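Local structure of charybdin (2B7U) at residues 62-65 / 66-69; 126-130 / 131-135; 146-150 / 151-155; 199-202 / 203-206; 243-247 / 248-252. The protein is a plant ribosome-inactivating protein, built on the mixed sheet and helical core of that toxin family. All coordinates share one frame; numbering follows the deposited sequence.

Interaction 1. Residues 62-65 / 66-69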
loop_
_atom_site.group_PDB
_atom_site.type_symbol
_atom_site.label_atom_id
_atom_site.label_comp_id
_atom_site.label_asym_id
_atom_site.label_seq_id
_atom_site.Cartn_x
_atom_site.Cartn_y
_atom_site.Cartn_z
ATOM N N LEU A 62 13.414 1.407 5.759
ATOM C CA LEU A 62 13.689 2.711 5.171
ATOM C C LEU A 62 14.748 3.397 6.004
ATOM O O LEU A 62 14.614 3.471 7.207
ATOM C CB LEU A 62 12.433 3.569 5.159
ATOM C CG LEU A 62 11.235 3.016 4.392
ATOM C CD1 LEU A 62 10.034 3.953 4.556
ATOM C CD2 LEU A 62 11.551 2.795 2.952
ATOM N N THR A 63 15.772 3.911 5.337
ATOM C CA THR A 63 16.899 4.506 6.039
ATOM C C THR A 63 17.182 5.886 5.472
ATOM O O THR A 63 17.080 6.119 4.261
ATOM C CB THR A 63 18.128 3.620 5.899
ATOM O OG1 THR A 63 17.921 2.375 6.590
ATOM C CG2 THR A 63 19.308 4.292 6.470
ATOM N N PHE A 64 17.555 6.814 6.354
ATOM C CA PHE A 64 17.972 8.138 5.941
ATOM C C PHE A 64 19.014 8.677 6.905
ATOM O O PHE A 64 18.691 8.949 8.059
ATOM C CB PHE A 64 16.793 9.102 5.926
ATOM C CG PHE A 64 17.176 10.503 5.546
ATOM C CD1 PHE A 64 17.780 10.750 4.333
ATOM C CD2 PHE A 64 16.941 11.557 6.395
ATOM C CE1 PHE A 64 18.151 12.035 3.982
ATOM C CE2 PHE A 64 17.317 12.855 6.043
ATOM C CZ PHE A 64 17.907 13.085 4.846
ATOM N N ARG A 65 20.241 8.842 6.427
ATOM C CA ARG A 65 21.333 9.436 7.217
ATOM C C ARG A 65 21.444 8.821 8.622
ATOM O O ARG A 65 21.512 9.530 9.623
ATOM C CB ARG A 65 21.183 10.962 7.301
ATOM C CG ARG A 65 21.324 11.637 5.954
ATOM C CD ARG A 65 21.324 13.156 6.046
ATOM N NE ARG A 65 21.588 13.722 4.725
ATOM C CZ ARG A 65 21.156 14.908 4.292
ATOM N NH1 ARG A 65 21.480 15.309 3.057
ATOM N NH2 ARG A 65 20.415 15.700 5.062
ATOM N N GLY A 66 21.438 7.493 8.684
ATOM C CA GLY A 66 21.626 6.764 9.941
ATOM C C GLY A 66 20.363 6.513 10.765
ATOM O O GLY A 66 20.428 5.858 11.819
ATOM N N GLN A 67 19.240 7.085 10.325
ATOM C CA GLN A 67 17.944 6.943 10.943
ATOM C C GLN A 67 17.206 5.852 10.206
ATOM O O GLN A 67 17.272 5.798 8.981
ATOM C CB GLN A 67 17.187 8.246 10.802
ATOM C CG GLN A 67 17.924 9.423 11.421
ATOM C CD GLN A 67 17.275 10.742 11.063
ATOM O OE1 GLN A 67 17.524 11.295 9.981
ATOM N NE2 GLN A 67 16.478 11.282 11.974
ATOM N N VAL A 68 16.513 4.996 10.937
ATOM C CA VAL A 68 15.905 3.825 10.299
ATOM C C VAL A 68 14.571 3.491 10.937
ATOM O O VAL A 68 14.357 3.642 12.140
ATOM C CB VAL A 68 16.816 2.553 10.414
ATOM C CG1 VAL A 68 18.217 2.860 10.010
ATOM C CG2 VAL A 68 16.811 1.980 11.802
ATOM N N THR A 69 13.661 3.041 10.097
ATOM C CA THR A 69 12.478 2.394 10.584
ATOM C C THR A 69 12.195 1.205 9.676
ATOM O O THR A 69 12.641 1.159 8.548
ATOM C CB THR A 69 11.292 3.361 10.657
ATOM O OG1 THR A 69 10.191 2.718 11.319
ATOM C CG2 THR A 69 10.883 3.848 9.293
#

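Interaction 2. Residues 126-130 / 131-135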
loop_
_atom_site.group_PDB
_atom_site.type_symbol
_atom_site.label_atom_id
_atom_site.label_comp_id
_atom_site.label_asym_id
_atom_site.label_seq_id
_atom_site.Cartn_x
_atom_site.Cartn_y
_atom_site.Cartn_z
ATOM N N GLN A 126 -4.992 15.737 10.273
ATOM C CA GLN A 126 -4.598 16.316 8.991
ATOM C C GLN A 126 -5.119 15.426 7.875
ATOM O O GLN A 126 -5.045 14.207 7.987
ATOM C CB GLN A 126 -3.076 16.424 8.894
ATOM C CG GLN A 126 -2.597 17.118 7.613
ATOM C CD GLN A 126 -1.149 17.580 7.672
ATOM O OE1 GLN A 126 -0.400 17.233 8.585
ATOM N NE2 GLN A 126 -0.747 18.376 6.692
ATOM N N ASP A 127 -5.629 16.055 6.814
ATOM C CA ASP A 127 -6.220 15.340 5.675
ATOM C C ASP A 127 -5.155 14.725 4.760
ATOM O O ASP A 127 -4.077 15.302 4.570
ATOM C CB ASP A 127 -7.099 16.294 4.864
ATOM C CG ASP A 127 -8.274 16.842 5.669
ATOM O OD1 ASP A 127 -8.612 18.043 5.492
ATOM O OD2 ASP A 127 -8.859 16.071 6.478
ATOM N N ILE A 128 -5.463 13.559 4.191
ATOM C CA ILE A 128 -4.540 12.874 3.278
ATOM C C ILE A 128 -4.130 13.799 2.128
ATOM O O ILE A 128 -2.966 13.818 1.726
ATOM C CB ILE A 128 -5.140 11.529 2.740
ATOM C CG1 ILE A 128 -4.699 10.353 3.614
ATOM C CG2 ILE A 128 -4.679 11.192 1.322
ATOM C CD1 ILE A 128 -5.049 10.488 5.035
ATOM N N LEU A 129 -5.077 14.582 1.630
ATOM C CA LEU A 129 -4.823 15.473 0.509
ATOM C C LEU A 129 -4.027 16.727 0.877
ATOM O O LEU A 129 -3.614 17.461 -0.021
ATOM C CB LEU A 129 -6.143 15.863 -0.170
ATOM C CG LEU A 129 -6.920 14.705 -0.810
ATOM C CD1 LEU A 129 -8.191 15.212 -1.483
ATOM C CD2 LEU A 129 -6.077 13.910 -1.820
ATOM N N ASP A 130 -3.795 16.964 2.172
ATOM C CA ASP A 130 -3.096 18.169 2.626
ATOM C C ASP A 130 -1.682 17.849 3.100
ATOM O O ASP A 130 -0.984 18.711 3.651
ATOM C CB ASP A 130 -3.899 18.857 3.738
ATOM C CG ASP A 130 -5.150 19.570 3.210
ATOM O OD1 ASP A 130 -5.176 19.991 2.025
ATOM O OD2 ASP A 130 -6.120 19.726 3.992
ATOM N N ILE A 131 -1.272 16.602 2.891
ATOM C CA ILE A 131 0.044 16.119 3.281
ATOM C C ILE A 131 0.946 16.074 2.053
ATOM O O ILE A 131 0.492 15.765 0.949
ATOM C CB ILE A 131 -0.090 14.716 3.925
ATOM C CG1 ILE A 131 -0.791 14.840 5.281
ATOM C CG2 ILE A 131 1.268 14.018 4.068
ATOM C CD1 ILE A 131 -1.188 13.534 5.902
ATOM N N SER A 132 2.231 16.366 2.243
ATOM C CA SER A 132 3.163 16.374 1.122
ATOM C C SER A 132 3.832 15.028 0.981
ATOM O O SER A 132 4.154 14.387 1.983
ATOM C CB SER A 132 4.236 17.456 1.303
ATOM O OG SER A 132 5.144 17.417 0.208
ATOM N N TYR A 133 4.046 14.606 -0.275
ATOM C CA TYR A 133 4.580 13.277 -0.584
ATOM C C TYR A 133 5.803 13.332 -1.483
ATOM O O TYR A 133 5.892 12.620 -2.480
ATOM C CB TYR A 133 3.513 12.427 -1.255
ATOM C CG TYR A 133 2.274 12.296 -0.430
ATOM C CD1 TYR A 133 1.089 12.916 -0.805
ATOM C CD2 TYR A 133 2.268 11.530 0.713
ATOM C CE1 TYR A 133 -0.045 12.778 -0.036
ATOM C CE2 TYR A 133 1.139 11.383 1.471
ATOM C CZ TYR A 133 -0.022 12.003 1.090
ATOM O OH TYR A 133 -1.137 11.869 1.869
ATOM N N ASN A 134 6.736 14.212 -1.162
ATOM C CA ASN A 134 7.974 14.278 -1.921
ATOM C C ASN A 134 9.117 13.621 -1.126
ATOM O O ASN A 134 8.901 13.040 -0.061
ATOM C CB ASN A 134 8.275 15.714 -2.351
ATOM C CG ASN A 134 8.507 16.649 -1.197
ATOM O OD1 ASN A 134 8.559 16.240 -0.036
ATOM N ND2 ASN A 134 8.676 17.933 -1.513
ATOM N N LYS A 135 10.340 13.726 -1.634
ATOM C CA LYS A 135 11.489 13.113 -0.981
ATOM C C LYS A 135 11.724 13.705 0.408
ATOM O O LYS A 135 12.013 12.991 1.368
ATOM C CB LYS A 135 12.735 13.304 -1.854
ATOM C CG LYS A 135 14.002 12.670 -1.346
ATOM C CD LYS A 135 15.110 12.922 -2.344
ATOM C CE LYS A 135 16.443 12.366 -1.906
ATOM N NZ LYS A 135 17.478 12.560 -2.983
HETATM O O HOH W 1 -1.572 15.558 -0.955
#

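Interaction 3. Residues 146-150 / 151-155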
loop_
_atom_site.group_PDB
_atom_site.type_symbol
_atom_site.label_atom_id
_atom_site.label_comp_id
_atom_site.label_asym_id
_atom_site.label_seq_id
_atom_site.Cartn_x
_atom_site.Cartn_y
_atom_site.Cartn_z
ATOM N N ALA A 146 11.373 6.717 13.457
ATOM C CA ALA A 146 12.532 6.214 14.204
ATOM C C ALA A 146 12.425 6.512 15.715
ATOM O O ALA A 146 12.808 5.681 16.537
ATOM C CB ALA A 146 13.816 6.795 13.646
ATOM N N VAL A 147 11.890 7.681 16.077
ATOM C CA VAL A 147 11.963 8.141 17.491
ATOM C C VAL A 147 10.722 8.740 18.127
ATOM O O VAL A 147 10.654 8.856 19.345
ATOM C CB VAL A 147 13.105 9.179 17.666
ATOM C CG1 VAL A 147 14.400 8.581 17.160
ATOM C CG2 VAL A 147 12.768 10.506 16.970
ATOM N N SER A 148 9.751 9.184 17.336
ATOM C CA SER A 148 8.676 9.984 17.930
ATOM C C SER A 148 7.714 9.138 18.752
ATOM O O SER A 148 7.391 8.036 18.368
ATOM C CB SER A 148 7.913 10.758 16.866
ATOM O OG SER A 148 6.903 11.551 17.490
ATOM N N THR A 149 7.251 9.659 19.895
ATOM C CA THR A 149 6.167 9.007 20.646
ATOM C C THR A 149 4.849 9.784 20.536
ATOM O O THR A 149 3.900 9.523 21.277
ATOM C CB THR A 149 6.508 8.838 22.131
ATOM O OG1 THR A 149 6.674 10.126 22.733
ATOM C CG2 THR A 149 7.762 8.009 22.300
ATOM N N ASN A 150 4.819 10.732 19.614
ATOM C CA ASN A 150 3.686 11.617 19.432
ATOM C C ASN A 150 2.729 11.010 18.416
ATOM O O ASN A 150 3.130 10.666 17.302
ATOM C CB ASN A 150 4.165 12.978 18.941
ATOM C CG ASN A 150 3.024 13.945 18.731
ATOM O OD1 ASN A 150 2.538 14.089 17.621
ATOM N ND2 ASN A 150 2.575 14.598 19.802
ATOM N N THR A 151 1.470 10.878 18.794
ATOM C CA THR A 151 0.474 10.258 17.928
ATOM C C THR A 151 0.351 10.928 16.577
ATOM O O THR A 151 0.312 10.239 15.558
ATOM C CB THR A 151 -0.904 10.226 18.608
ATOM O OG1 THR A 151 -0.807 9.407 19.777
ATOM C CG2 THR A 151 -1.973 9.656 17.687
ATOM N N ARG A 152 0.239 12.257 16.551
ATOM C CA ARG A 152 0.134 13.001 15.271
ATOM C C ARG A 152 1.306 12.717 14.332
ATOM O O ARG A 152 1.095 12.438 13.146
ATOM C CB ARG A 152 0.088 14.513 15.482
ATOM C CG ARG A 152 -1.210 15.086 15.942
ATOM C CD ARG A 152 -1.340 16.504 15.383
ATOM N NE ARG A 152 -1.788 17.465 16.375
ATOM C CZ ARG A 152 -1.752 18.788 16.205
ATOM N NH1 ARG A 152 -1.281 19.318 15.069
ATOM N NH2 ARG A 152 -2.186 19.590 17.172
ATOM N N ASP A 153 2.532 12.829 14.863
ATOM C CA ASP A 153 3.754 12.614 14.083
ATOM C C ASP A 153 3.766 11.192 13.521
ATOM O O ASP A 153 4.136 10.967 12.354
ATOM C CB ASP A 153 5.007 12.739 14.950
ATOM C CG ASP A 153 5.369 14.173 15.337
ATOM O OD1 ASP A 153 4.845 15.129 14.761
ATOM O OD2 ASP A 153 6.237 14.324 16.235
ATOM N N ARG A 154 3.379 10.225 14.355
ATOM C CA ARG A 154 3.392 8.825 13.924
ATOM C C ARG A 154 2.383 8.597 12.813
ATOM O O ARG A 154 2.708 8.010 11.768
ATOM C CB ARG A 154 3.081 7.886 15.077
ATOM C CG ARG A 154 4.145 7.863 16.162
ATOM C CD ARG A 154 3.623 7.103 17.378
ATOM N NE ARG A 154 4.725 6.663 18.238
ATOM C CZ ARG A 154 4.601 5.864 19.294
ATOM N NH1 ARG A 154 3.414 5.476 19.738
ATOM N NH2 ARG A 154 5.694 5.452 19.928
ATOM N N ALA A 155 1.165 9.071 13.028
ATOM C CA ALA A 155 0.091 8.858 12.052
ATOM C C ALA A 155 0.398 9.569 10.727
ATOM O O ALA A 155 0.214 8.998 9.634
ATOM C CB ALA A 155 -1.222 9.318 12.612
#

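Interaction 4. Residues 199-202 / 203-206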
loop_
_atom_site.group_PDB
_atom_site.type_symbol
_atom_site.label_atom_id
_atom_site.label_comp_id
_atom_site.label_asym_id
_atom_site.label_seq_id
_atom_site.Cartn_x
_atom_site.Cartn_y
_atom_site.Cartn_z
ATOM N N GLU A 199 -7.509 4.935 -5.294
ATOM C CA GLU A 199 -7.199 4.319 -3.994
ATOM C C GLU A 199 -8.406 3.688 -3.340
ATOM O O GLU A 199 -8.312 2.579 -2.837
ATOM C CB GLU A 199 -6.516 5.294 -3.051
ATOM C CG GLU A 199 -5.181 5.776 -3.570
ATOM C CD GLU A 199 -4.426 6.675 -2.625
ATOM O OE1 GLU A 199 -4.925 6.949 -1.501
ATOM O OE2 GLU A 199 -3.317 7.109 -3.021
ATOM N N LYS A 200 -9.526 4.382 -3.359
ATOM C CA LYS A 200 -10.724 3.868 -2.691
ATOM C C LYS A 200 -11.331 2.660 -3.379
ATOM O O LYS A 200 -12.167 1.980 -2.766
ATOM C CB LYS A 200 -11.748 4.985 -2.497
ATOM C CG LYS A 200 -11.448 6.043 -1.400
ATOM C CD LYS A 200 -10.038 6.079 -0.841
ATOM C CE LYS A 200 -9.818 5.062 0.277
ATOM N NZ LYS A 200 -8.431 4.454 0.260
ATOM N N ASN A 201 -10.910 2.398 -4.618
ATOM C CA ASN A 201 -11.541 1.363 -5.465
ATOM C C ASN A 201 -10.614 0.178 -5.758
ATOM O O ASN A 201 -10.951 -0.678 -6.576
ATOM C CB ASN A 201 -11.976 1.980 -6.785
ATOM C CG ASN A 201 -13.177 2.893 -6.624
ATOM O OD1 ASN A 201 -13.237 3.994 -7.209
ATOM N ND2 ASN A 201 -14.135 2.459 -5.830
ATOM N N TRP A 202 -9.421 0.149 -5.177
ATOM C CA TRP A 202 -8.475 -0.948 -5.483
ATOM C C TRP A 202 -9.076 -2.324 -5.239
ATOM O O TRP A 202 -8.903 -3.216 -6.045
ATOM C CB TRP A 202 -7.179 -0.831 -4.681
ATOM C CG TRP A 202 -6.127 -1.863 -5.021
ATOM C CD1 TRP A 202 -5.478 -2.004 -6.202
ATOM C CD2 TRP A 202 -5.639 -2.884 -4.158
ATOM N NE1 TRP A 202 -4.579 -3.057 -6.126
ATOM C CE2 TRP A 202 -4.649 -3.591 -4.870
ATOM C CE3 TRP A 202 -5.902 -3.236 -2.826
ATOM C CZ2 TRP A 202 -3.920 -4.642 -4.296
ATOM C CZ3 TRP A 202 -5.173 -4.282 -2.253
ATOM C CH2 TRP A 202 -4.192 -4.956 -2.993
ATOM N N VAL A 203 -9.766 -2.475 -4.125
ATOM C CA VAL A 203 -10.327 -3.770 -3.754
ATOM C C VAL A 203 -11.409 -4.136 -4.774
ATOM O O VAL A 203 -11.445 -5.261 -5.305
ATOM C CB VAL A 203 -10.887 -3.733 -2.306
ATOM C CG1 VAL A 203 -11.662 -4.961 -2.030
ATOM C CG2 VAL A 203 -9.750 -3.547 -1.333
ATOM N N ARG A 204 -12.310 -3.194 -5.048
ATOM C CA ARG A 204 -13.404 -3.418 -6.012
ATOM C C ARG A 204 -12.874 -3.669 -7.436
ATOM O O ARG A 204 -13.322 -4.588 -8.133
ATOM C CB ARG A 204 -14.321 -2.210 -6.040
ATOM C CG ARG A 204 -15.317 -2.092 -4.939
ATOM C CD ARG A 204 -16.570 -1.363 -5.497
ATOM N NE ARG A 204 -16.175 -0.138 -6.186
ATOM C CZ ARG A 204 -16.549 0.255 -7.409
ATOM N NH1 ARG A 204 -17.409 -0.427 -8.158
ATOM N NH2 ARG A 204 -16.072 1.390 -7.886
ATOM N N PHE A 205 -11.931 -2.850 -7.897
ATOM C CA PHE A 205 -11.347 -3.035 -9.226
ATOM C C PHE A 205 -10.616 -4.374 -9.340
ATOM O O PHE A 205 -10.713 -5.056 -10.379
ATOM C CB PHE A 205 -10.343 -1.909 -9.526
ATOM C CG PHE A 205 -10.950 -0.541 -9.768
ATOM C CD1 PHE A 205 -10.111 0.580 -9.824
ATOM C CD2 PHE A 205 -12.296 -0.357 -9.972
ATOM C CE1 PHE A 205 -10.633 1.845 -10.094
ATOM C CE2 PHE A 205 -12.814 0.925 -10.239
ATOM C CZ PHE A 205 -11.970 1.998 -10.302
ATOM N N SER A 206 -9.878 -4.761 -8.310
ATOM C CA SER A 206 -9.179 -6.054 -8.344
ATOM C C SER A 206 -10.190 -7.170 -8.533
ATOM O O SER A 206 -9.954 -8.073 -9.326
ATOM C CB SER A 206 -8.397 -6.285 -7.058
ATOM O OG SER A 206 -7.290 -5.391 -6.988
HETATM O O HOH W 2 -9.538 -0.198 -1.954
HETATM O O HOH W 3 -12.671 -0.930 -3.197
#

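Interaction 5. Residues 243-247 / 248-252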
loop_
_atom_site.group_PDB
_atom_site.type_symbol
_atom_site.label_atom_id
_atom_site.label_comp_id
_atom_site.label_asym_id
_atom_site.label_seq_id
_atom_site.Cartn_x
_atom_site.Cartn_y
_atom_site.Cartn_z
ATOM N N VAL A 243 -2.623 -6.673 -8.312
ATOM C CA VAL A 243 -4.039 -7.005 -8.160
ATOM C C VAL A 243 -4.317 -7.802 -6.888
ATOM O O VAL A 243 -3.659 -8.808 -6.660
ATOM C CB VAL A 243 -4.518 -7.819 -9.387
ATOM C CG1 VAL A 243 -5.979 -8.098 -9.277
ATOM C CG2 VAL A 243 -4.165 -7.085 -10.695
ATOM N N GLU A 244 -5.289 -7.382 -6.071
ATOM C CA GLU A 244 -5.687 -8.160 -4.905
ATOM C C GLU A 244 -6.442 -9.413 -5.329
ATOM O O GLU A 244 -7.127 -9.382 -6.335
ATOM C CB GLU A 244 -6.604 -7.313 -4.014
ATOM C CG GLU A 244 -6.680 -7.838 -2.633
ATOM C CD GLU A 244 -7.666 -7.128 -1.770
ATOM O OE1 GLU A 244 -8.813 -6.962 -2.189
ATOM O OE2 GLU A 244 -7.299 -6.780 -0.613
ATOM N N GLN A 245 -6.349 -10.500 -4.559
ATOM C CA GLN A 245 -7.009 -11.773 -4.919
ATOM C C GLN A 245 -7.954 -12.228 -3.815
ATOM O O GLN A 245 -7.567 -12.974 -2.932
ATOM C CB GLN A 245 -5.966 -12.862 -5.202
ATOM C CG GLN A 245 -6.604 -14.110 -5.776
ATOM C CD GLN A 245 -5.638 -15.224 -6.109
ATOM O OE1 GLN A 245 -6.047 -16.172 -6.787
ATOM N NE2 GLN A 245 -4.364 -15.126 -5.664
ATOM N N HIS A 246 -9.202 -11.778 -3.882
ATOM C CA HIS A 246 -10.227 -12.196 -2.941
ATOM C C HIS A 246 -10.666 -13.657 -3.229
ATOM O O HIS A 246 -10.786 -14.056 -4.381
ATOM C CB HIS A 246 -11.418 -11.241 -3.042
ATOM C CG HIS A 246 -12.440 -11.441 -1.970
ATOM N ND1 HIS A 246 -12.577 -10.589 -0.894
ATOM C CD2 HIS A 246 -13.360 -12.414 -1.797
ATOM C CE1 HIS A 246 -13.539 -11.034 -0.107
ATOM N NE2 HIS A 246 -14.037 -12.134 -0.636
ATOM N N PRO A 247 -10.862 -14.483 -2.186
ATOM C CA PRO A 247 -11.316 -15.875 -2.386
ATOM C C PRO A 247 -12.570 -16.064 -3.238
ATOM O O PRO A 247 -12.713 -17.091 -3.893
ATOM C CB PRO A 247 -11.589 -16.368 -0.965
ATOM C CG PRO A 247 -10.692 -15.570 -0.133
ATOM C CD PRO A 247 -10.607 -14.207 -0.759
ATOM N N ASP A 248 -13.497 -15.117 -3.197
ATOM C CA ASP A 248 -14.686 -15.177 -4.060
ATOM C C ASP A 248 -14.341 -15.266 -5.548
ATOM O O ASP A 248 -15.145 -15.755 -6.332
ATOM C CB ASP A 248 -15.605 -13.980 -3.851
ATOM C CG ASP A 248 -16.315 -13.979 -2.485
ATOM O OD1 ASP A 248 -17.018 -12.970 -2.223
ATOM O OD2 ASP A 248 -16.192 -14.947 -1.696
ATOM N N THR A 249 -13.156 -14.815 -5.948
ATOM C CA THR A 249 -12.760 -14.886 -7.361
ATOM C C THR A 249 -12.485 -16.320 -7.821
ATOM O O THR A 249 -12.423 -16.581 -9.058
ATOM C CB THR A 249 -11.542 -13.986 -7.652
ATOM O OG1 THR A 249 -10.420 -14.459 -6.907
ATOM C CG2 THR A 249 -11.835 -12.540 -7.296
ATOM N N ARG A 250 -12.348 -17.235 -6.858
ATOM C CA ARG A 250 -12.053 -18.650 -7.117
ATOM C C ARG A 250 -13.299 -19.509 -6.905
ATOM O O ARG A 250 -13.218 -20.744 -7.038
ATOM C CB ARG A 250 -10.943 -19.145 -6.189
ATOM C CG ARG A 250 -9.951 -18.090 -5.778
ATOM C CD ARG A 250 -8.610 -18.292 -6.366
ATOM N NE ARG A 250 -8.023 -19.508 -5.849
ATOM C CZ ARG A 250 -6.729 -19.811 -5.851
ATOM N NH1 ARG A 250 -5.815 -18.982 -6.310
ATOM N NH2 ARG A 250 -6.355 -20.976 -5.367
ATOM N N SER A 251 -14.422 -18.897 -6.524
ATOM C CA SER A 251 -15.694 -19.635 -6.409
ATOM C C SER A 251 -16.037 -20.198 -7.796
ATOM O O SER A 251 -15.649 -19.644 -8.827
ATOM C CB SER A 251 -16.853 -18.754 -5.891
ATOM O OG SER A 251 -16.818 -18.519 -4.468
ATOM N N PRO A 252 -16.759 -21.315 -7.834
ATOM C CA PRO A 252 -17.137 -21.791 -9.150
ATOM C C PRO A 252 -17.900 -20.728 -9.947
ATOM O O PRO A 252 -18.760 -20.039 -9.401
ATOM C CB PRO A 252 -18.042 -22.987 -8.857
ATOM C CG PRO A 252 -17.849 -23.323 -7.465
ATOM C CD PRO A 252 -17.219 -22.196 -6.747
HETATM O O HOH W 4 -8.349 -15.747 -8.372
#

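Interaction 1. Residues 62-65 / 66-69
The Phe64 ring runs beside the side-chain amide of Gln67 and points the same way, the two planes 37° apart. One face of that ring is covered by Arg65 CG, which stands 3.7 Å above the plane, toward its rim; Phe64 CE1 lies 3.8 Å over one face of the Arg65 guanidinium, also off centre. Phe64 has chi1 178°, and its ring lies beside the Arg65 chain. A type I' turn from Phe64 to Gln67 closes this two-residue beta hairpin. Gly66, with phi 87°, suits its corner because it brings no side chain against the preceding carbonyl. Phe64 N bonds to Gln67 O at 2.8 Å, and Gln67 N returns to Phe64 O at 3.0 Å. Leu62 and Thr69 form the next hydrogen-bonded pair, with Leu62 N to Thr69 O at 2.9 Å. Between them, Thr63 and Val68 are a non-hydrogen-bonded pair on the opposite face, where beta-branched residues suit an extended backbone; they lie side by side, Thr63 OG1 3.5 Å from Val68 CG1. Gln86 holds Val68 N and Gly66 O. The face bearing Leu62 and Thr69 rests on Val142 of helix 135-147, while Leu62 also reaches Val161 and Phe165 of helix 151-170.

Interaction 2. Residues 126-130 / 131-135
Ile131 packs against Gln126 just after the single 3-10 turn 128-130, in the loop that links helix 117-124 to helix 135-147. Its N closes that turn with a weak, long bond to Ile128 O (3.5 Å), whereas Asp130 N makes a firmer one to Asp127 O (2.9 Å). CG1 of Ile131, beside its backbone N at chi1 -69°, lies 3.7 Å from Gln126 CD and 3.4 Å from Asp127 O; a branched aliphatic residue fills this buried corner well. The extended Gln126 slants across it, its OE1 taken by Arg156 of helix 151-170 and its NE2 giving a weak bond to Asp130 O. Ser132 turns its side chain away and bonds through OG to Val188 N, and Tyr133 then swings its ring back toward the turn, near Ile159 and Gln163 of helix 151-170 and meeting the ring of Phe178. Tyr133 OH donates to Ile128 O at 2.7 Å, tilted 20° from the carbonyl plane. Tyrosine suits this place because a buried aromatic body carries a polar end that reaches a backbone carbonyl. Asn134 is the N-cap of helix 135-147, its OD1 accepting from Ala137 N.

Interaction 3. Residues 146-150 / 151-155
Ser148 sits at the close-knit side of this joint, wedged against Asp153 and Arg154, while Thr149 and Arg152 belong to its more exposed side. Ser148 OG donates to Asp153 OD2 at 3.1 Å, on the anti lone pair of the carboxylate, and accepts from Asn150 N at 3.1 Å. The small hydroxyl can serve both because OG stands opposite the backbone N (chi1 -178°), reaching forward along the chain. That second bond makes an ST turn, which leads straight into the N-cap of helix 151-170: Asn150 OD1 accepts from Asp153 N at 3.0 Å, in the carbonyl plane and on a lone pair. Asparagine is a common N-cap because its short amide can reach a helix N-H that has no carbonyl before it. The first regular helical bond follows, Arg154 N to Asn150 O. Arg154 is the buried counterpart, its extended chain running back beneath the loop until NE meets Ser148 O at 3.0 Å, with Thr149 CA over one guanidinium face; Met85 and Leu111 also touch it. Toward solvent the grip slackens. The Thr149 side chain comes no nearer to that guanidinium than 4.1 Å, from CG2 to Arg154 NH2, and Arg152, bent at chi2 and chi3, keeps its CB 3.3 Å from Asn150 OD1 but leads its charged end away.

Interaction 4. Residues 199-202 / 203-206
A type I beta turn from Glu199 to Trp202 joins helix 192-199 to helix 202-214, and the contact is the first turn of the second helix folding back on it. Asn201 lays CB over the face of the Phe205 ring, a CH-pi contact 3.5 Å from the ring centroid and only 12° off its normal. The same two residues share the first direct helical bond, Phe205 N to Asn201 O at 2.7 Å. Just before it, waters stand in for the missing helical bonds: one joins Glu199 O to Val203 N, another Lys200 O to Arg204 N (2.9 Å from the water to Arg204 N). Trp202 O receives two bonds from Ser206, from N and from OG, each 2.9 Å and arriving from opposite faces of its carbonyl plane. Serine suits the place because its OG, beside the backbone N at chi1 -69°, bends back to that carbonyl while lying 3.7 Å above one face of the indole. Trp202 NE1 is held by Ile242 O, and its ring makes a cation-pi contact with Arg170 and meets Phe171. Trp202 against Arg170, at the end of helix 151-170, is consistent with the tryptophan and arginine of the active-site cleft in ricin A chain and its relatives.

Interaction 5. Residues 243-247 / 248-252
Thr249 OG1 donates to His246 O at 2.6 Å, nearly in line with the carbonyl, while Thr249 N bonds to the same oxygen at 2.9 Å from above the carbonyl plane. OG1 stands between the backbone N and the carbonyl carbon (chi1 63°), a common threonine rotamer that here turns it back to this carbonyl. Gln245 OE1 meets Arg250 NH1 at 2.9 Å, in the guanidinium plane but above that of the amide. The bent arginine chain brings NH1 back to the end of the extended glutamine, and a water donates to both Gln245 OE1 and Thr249 OG1. The edge of the His246 ring meets Asp248 N, its CD2 3.0 Å from that N, and the Asp248 carboxylate runs alongside, its plane 60° from the ring. Pro247 puts CD 3.3 Å over one face of the imidazole; with phi -52° and no N-H to satisfy, it suits the start of a turn. Further out, Leu46 O holds Gln245 NE2 and Lys211 NZ bonds to Asp248 O, shortly before the Cys254-Cys217 disulfide. Thr249 N to His246 O and Arg250 N to Pro247 O (3.0 Å), each N-H reaching the carbonyl three residues back, are the pattern of a 3-10 helix.

Interactions 1 and 3 lie on the opposite side of the chain's centre from interactions 4 and 5, with interaction 2 between; helix 151-170 is touched by interactions 1, 2 and 4 and begun by interaction 3. Interaction 1 meets interaction 3 where Val68 O lies 3.5 Å from Ala146 CB. Interaction 2 touches none of the others, its nearest atoms about 6 Å from interactions 1 and 3 and about 5 Å from interaction 4. Interactions 4 and 5 interlock: Ser206 OG is 3.0 Å from Glu244 N, probably a hydrogen bond, and Trp202 CH2 packs 3.5 Å from Glu244 CB. The centres of interactions 1 and 5 are about 37 Å apart.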